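Side-chain contacts in glucokinase (Thermus thermophilus, PDB 3VOV), which probably phosphorylates glucose and related hexoses at the expense of ATP, as a zinc-containing sugar kinase of the ROK family: residues A47-A50 with E51-G55; L113-H117 with L118-Q122. All blocks are in the same frame, centred on the assembly; numbering follows the deposited sequence.

Contacts 1 and 2 both lie at the C-terminal ends of helices, and contact 1 comes first along the chain. Residues 47-55 close helix 36-54, which packs on strands 3-8, 12-18 and 27-30 of the first mixed five-stranded sheet. Residues 113-122 finish helix 107-118, which follows the edge strand 102-106 of that same sheet, and lead toward strand 127-132 of the second. Their centres are about 25 Å apart and their nearest atoms about 15 Å, so they do not touch. Contact 1 thus belongs to the outer side of one half of this actin-like ATPase fold, whereas contact 2 sits at the passage between the halves.

Contact 1. Residues A47-A50 with E51-G55; sequences AERA and EREAG
Two salt bridges, Glu48 with Arg52 and Arg49 with Glu53, run in i to i+4 spacing along the last turns of one helix. The Arg52 side chain starts with CG anti to the carbonyl carbon (chi1 -69°), which carries it back along the helix toward Glu48. CB rests 3.6 Å from Arg49 O, and CG lies 3.3 Å from Glu48 OE1. CD continues past the same carboxylate oxygen, and the bend at chi3 then turns the guanidinium back over the backbone, with Arg49 CA and the carbonyl carbon of Glu48 lying over one face. NH1 meets Glu48 OE1 at a very short 2.5 Å; the N-H is well off line at 133°, and the carboxylate and guanidinium planes are steeply inclined. This length and the strained Glu48 torsions leave the carboxylate's exact position doubtful. NH2 lies 3.7 Å from Arg49 CB.

The Arg49 chain is extended from CG to NE and runs beside Glu53, both pointing the same way. NE donates to Glu53 OE2 at 3.0 Å in a nearly straight bond (167°), with the oxygen in the guanidinium plane, while NH2 adds a weak bond to the same oxygen. Beneath these pairs run the backbone bonds, including Glu53 N to Arg49 O at 2.8 Å. Gly55, the first residue past the helix, has positive phi.

Ala47, Ala50 and Glu51 are buried against the sheet. Glu51 OE2 forms a salt bridge with Arg100 and accepts a bond from Gly58 N, and Ala50 O also receives Ser25 OG. Ala47 and Glu51 pack on Val4 of strand 3-8, Ala50 and Ala54 on Ala15 and Val17 of strand 12-18; the exposed Arg49 and Glu53 also touch Val27 of strand 27-30.

Contact 2. Residues L113-H117 with L118-Q122; sequences LAEHH and LGAAQ
A buried helix-end contact joins Glu115 to Ala120 and Ala121, where helix 107-118 gives way to the loop leading to strand 127-132. The backbone O of Glu115 takes Ala121 N at 3.0 Å, the donor standing above the carbonyl plane, and also a weak bond from Gly119 N. Its side chain bends at chi2 (-76°), which brings OE1 round to Ala120 N at 2.9 Å in an almost perfectly straight bond (177°); Ala120 CB lies 3.6 Å from the same oxygen. OE1 also accepts Arg279 N and OE2 accepts Leu280 N, so backbone amides from two separate loops converge on one buried carboxylate. With an alanine here, the amides of Ala120, Arg279 and Leu280 would probably lose the carboxylate that accepts them, and the turn would be less firmly tied to residues 279-280.

In this actin-like ATPase fold the helix leads from the first sheet toward the second, and a type I beta turn from Gly119 to Gln122 follows its C-terminus. A beta carbon at Gly119 would run into Glu115 OE1. Ala121 CB points toward the helix, 3.9 Å from His116 CA, and packs on Val240 and Val242 of strand 240-244. Gln122 CA approaches His116 O at 3.2 Å in a CA-H...O contact, and its extended side chain passes His117 O, with CG 3.3 Å from it. Leu118 CD1 touches that oxygen at 3.4 Å. His116 CD2 stands 3.7 Å above the centre of the His117 ring, whose edge Leu113 CD1 meets; His116 ND1 bonds Ser127 OG and His117 NE2 bonds Gly144 O.

Contact 1. Residues A47-A50 with E51-G55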
loop_
_atom_site.group_PDB
_atom_site.type_symbol
_atom_site.label_atom_id
_atom_site.label_comp_id
_atom_site.label_asym_id
_atom_site.label_seq_id
_atom_site.Cartn_x
_atom_site.Cartn_y
_atom_site.Cartn_z
ATOM N N ALA B 47 -35.293 2.316 -33.617
ATOM C CA ALA B 47 -34.545 2.272 -34.870
ATOM C C ALA B 47 -35.389 2.772 -36.054
ATOM O O ALA B 47 -34.972 3.680 -36.791
ATOM C CB ALA B 47 -33.995 0.852 -35.128
ATOM N N GLU B 48 -36.594 2.190 -36.215
ATOM C CA GLU B 48 -37.479 2.545 -37.347
ATOM C C GLU B 48 -37.847 4.019 -37.314
ATOM O O GLU B 48 -37.791 4.713 -38.350
ATOM C CB GLU B 48 -38.744 1.674 -37.378
ATOM C CG GLU B 48 -38.926 0.983 -38.747
ATOM C CD GLU B 48 -40.081 1.520 -39.644
ATOM O OE1 GLU B 48 -40.256 2.765 -39.816
ATOM O OE2 GLU B 48 -40.813 0.656 -40.214
ATOM N N ARG B 49 -38.208 4.498 -36.126
ATOM C CA ARG B 49 -38.509 5.905 -35.956
ATOM C C ARG B 49 -37.356 6.831 -36.359
ATOM O O ARG B 49 -37.567 7.843 -37.061
ATOM C CB ARG B 49 -39.017 6.203 -34.540
ATOM C CG ARG B 49 -39.473 7.636 -34.391
ATOM C CD ARG B 49 -40.150 7.894 -33.066
ATOM N NE ARG B 49 -39.967 9.295 -32.719
ATOM C CZ ARG B 49 -40.178 9.822 -31.517
ATOM N NH1 ARG B 49 -40.605 9.067 -30.500
ATOM N NH2 ARG B 49 -39.942 11.124 -31.338
ATOM N N ALA B 50 -36.139 6.493 -35.933
ATOM C CA ALA B 50 -34.958 7.282 -36.296
ATOM C C ALA B 50 -34.785 7.305 -37.817
ATOM O O ALA B 50 -34.372 8.309 -38.411
ATOM C CB ALA B 50 -33.692 6.668 -35.628
ATOM N N GLU B 51 -35.081 6.176 -38.442
ATOM C CA GLU B 51 -34.942 6.061 -39.869
ATOM C C GLU B 51 -36.031 6.866 -40.593
ATOM O O GLU B 51 -35.759 7.475 -41.618
ATOM C CB GLU B 51 -34.972 4.606 -40.249
ATOM C CG GLU B 51 -33.606 3.929 -40.041
ATOM C CD GLU B 51 -33.627 2.479 -40.450
ATOM O OE1 GLU B 51 -34.639 1.805 -40.188
ATOM O OE2 GLU B 51 -32.635 1.999 -41.030
ATOM N N ARG B 52 -37.247 6.878 -40.051
ATOM C CA ARG B 52 -38.328 7.725 -40.601
ATOM C C ARG B 52 -37.987 9.207 -40.451
ATOM O O ARG B 52 -38.181 10.005 -41.378
ATOM C CB ARG B 52 -39.667 7.441 -39.910
ATOM C CG ARG B 52 -40.224 6.077 -40.240
ATOM C CD ARG B 52 -41.694 5.962 -39.844
ATOM N NE ARG B 52 -41.926 6.056 -38.396
ATOM C CZ ARG B 52 -41.889 5.026 -37.556
ATOM N NH1 ARG B 52 -41.615 3.805 -38.002
ATOM N NH2 ARG B 52 -42.124 5.220 -36.263
ATOM N N GLU B 53 -37.453 9.571 -39.284
ATOM C CA GLU B 53 -37.066 10.961 -39.051
ATOM C C GLU B 53 -35.868 11.443 -39.849
ATOM O O GLU B 53 -35.755 12.640 -40.139
ATOM C CB GLU B 53 -36.830 11.214 -37.592
ATOM C CG GLU B 53 -38.092 11.320 -36.844
ATOM C CD GLU B 53 -37.872 11.686 -35.404
ATOM O OE1 GLU B 53 -36.844 12.338 -35.087
ATOM O OE2 GLU B 53 -38.751 11.326 -34.591
ATOM N N ALA B 54 -34.964 10.545 -40.185
ATOM C CA ALA B 54 -33.836 10.931 -41.013
ATOM C C ALA B 54 -34.174 10.836 -42.499
ATOM O O ALA B 54 -33.454 11.389 -43.337
ATOM C CB ALA B 54 -32.611 10.075 -40.704
ATOM N N GLY B 55 -35.226 10.080 -42.824
ATOM C CA GLY B 55 -35.623 9.891 -44.184
ATOM C C GLY B 55 -34.673 8.955 -44.864
ATOM O O GLY B 55 -34.650 8.859 -46.093
#

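Contact 2. Residues L113-H117 with L118-Q122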
loop_
_atom_site.group_PDB
_atom_site.type_symbol
_atom_site.label_atom_id
_atom_site.label_comp_id
_atom_site.label_asym_id
_atom_site.label_seq_id
_atom_site.Cartn_x
_atom_site.Cartn_y
_atom_site.Cartn_z
ATOM N N LEU B 113 -14.722 5.091 -28.346
ATOM C CA LEU B 113 -14.677 5.174 -29.827
ATOM C C LEU B 113 -15.158 6.538 -30.334
ATOM O O LEU B 113 -14.564 7.137 -31.219
ATOM C CB LEU B 113 -15.507 4.020 -30.451
ATOM C CG LEU B 113 -15.486 3.690 -31.949
ATOM C CD1 LEU B 113 -14.048 3.346 -32.401
ATOM C CD2 LEU B 113 -16.484 2.542 -32.310
ATOM N N ALA B 114 -16.237 7.038 -29.736
ATOM C CA ALA B 114 -16.818 8.268 -30.112
ATOM C C ALA B 114 -15.868 9.424 -29.790
ATOM O O ALA B 114 -15.602 10.257 -30.644
ATOM C CB ALA B 114 -18.212 8.454 -29.429
ATOM N N GLU B 115 -15.333 9.471 -28.582
ATOM C CA GLU B 115 -14.360 10.537 -28.256
ATOM C C GLU B 115 -13.134 10.472 -29.147
ATOM O O GLU B 115 -12.525 11.511 -29.493
ATOM C CB GLU B 115 -13.947 10.485 -26.776
ATOM C CG GLU B 115 -15.086 10.822 -25.838
ATOM C CD GLU B 115 -15.425 12.288 -25.764
ATOM O OE1 GLU B 115 -14.605 13.149 -26.199
ATOM O OE2 GLU B 115 -16.529 12.572 -25.208
ATOM N N HIS B 116 -12.763 9.271 -29.537
ATOM C CA HIS B 116 -11.637 9.108 -30.455
ATOM C C HIS B 116 -11.839 9.702 -31.851
ATOM O O HIS B 116 -10.976 10.410 -32.342
ATOM C CB HIS B 116 -11.309 7.635 -30.608
ATOM C CG HIS B 116 -10.110 7.378 -31.453
ATOM N ND1 HIS B 116 -8.837 7.304 -30.927
ATOM C CD2 HIS B 116 -9.989 7.142 -32.786
ATOM C CE1 HIS B 116 -7.975 7.055 -31.912
ATOM N NE2 HIS B 116 -8.651 6.935 -33.045
ATOM N N HIS B 117 -12.951 9.338 -32.488
ATOM C CA HIS B 117 -13.296 9.777 -33.820
ATOM C C HIS B 117 -13.925 11.144 -33.921
ATOM O O HIS B 117 -13.684 11.839 -34.885
ATOM C CB HIS B 117 -14.192 8.735 -34.499
ATOM C CG HIS B 117 -13.467 7.469 -34.819
ATOM N ND1 HIS B 117 -12.593 7.360 -35.877
ATOM C CD2 HIS B 117 -13.429 6.281 -34.174
ATOM C CE1 HIS B 117 -12.065 6.147 -35.887
ATOM N NE2 HIS B 117 -12.559 5.470 -34.858
ATOM N N LEU B 118 -14.721 11.537 -32.950
ATOM C CA LEU B 118 -15.544 12.764 -33.014
ATOM C C LEU B 118 -15.290 13.777 -31.878
ATOM O O LEU B 118 -15.829 14.862 -31.892
ATOM C CB LEU B 118 -17.033 12.341 -32.925
ATOM C CG LEU B 118 -17.819 11.834 -34.167
ATOM C CD1 LEU B 118 -17.021 11.383 -35.377
ATOM C CD2 LEU B 118 -18.962 10.806 -33.857
ATOM N N GLY B 119 -14.520 13.404 -30.855
ATOM C CA GLY B 119 -14.460 14.197 -29.631
ATOM C C GLY B 119 -13.037 14.555 -29.242
ATOM O O GLY B 119 -12.208 14.876 -30.101
ATOM N N ALA B 120 -12.745 14.471 -27.950
ATOM C CA ALA B 120 -11.469 14.995 -27.397
ATOM C C ALA B 120 -10.203 14.430 -28.046
ATOM O O ALA B 120 -9.129 15.057 -27.969
ATOM C CB ALA B 120 -11.421 14.775 -25.870
ATOM N N ALA B 121 -10.285 13.240 -28.641
ATOM C CA ALA B 121 -9.099 12.619 -29.220
ATOM C C ALA B 121 -9.125 12.590 -30.757
ATOM O O ALA B 121 -8.333 11.884 -31.389
ATOM C CB ALA B 121 -8.862 11.204 -28.640
ATOM N N GLN B 122 -10.041 13.344 -31.357
ATOM C CA GLN B 122 -10.106 13.404 -32.817
ATOM C C GLN B 122 -8.732 13.855 -33.340
ATOM O O GLN B 122 -8.139 14.828 -32.833
ATOM C CB GLN B 122 -11.227 14.339 -33.276
ATOM C CG GLN B 122 -11.480 14.240 -34.761
ATOM C CD GLN B 122 -12.682 15.067 -35.243
ATOM O OE1 GLN B 122 -13.244 15.896 -34.518
ATOM N NE2 GLN B 122 -13.095 14.805 -36.481
#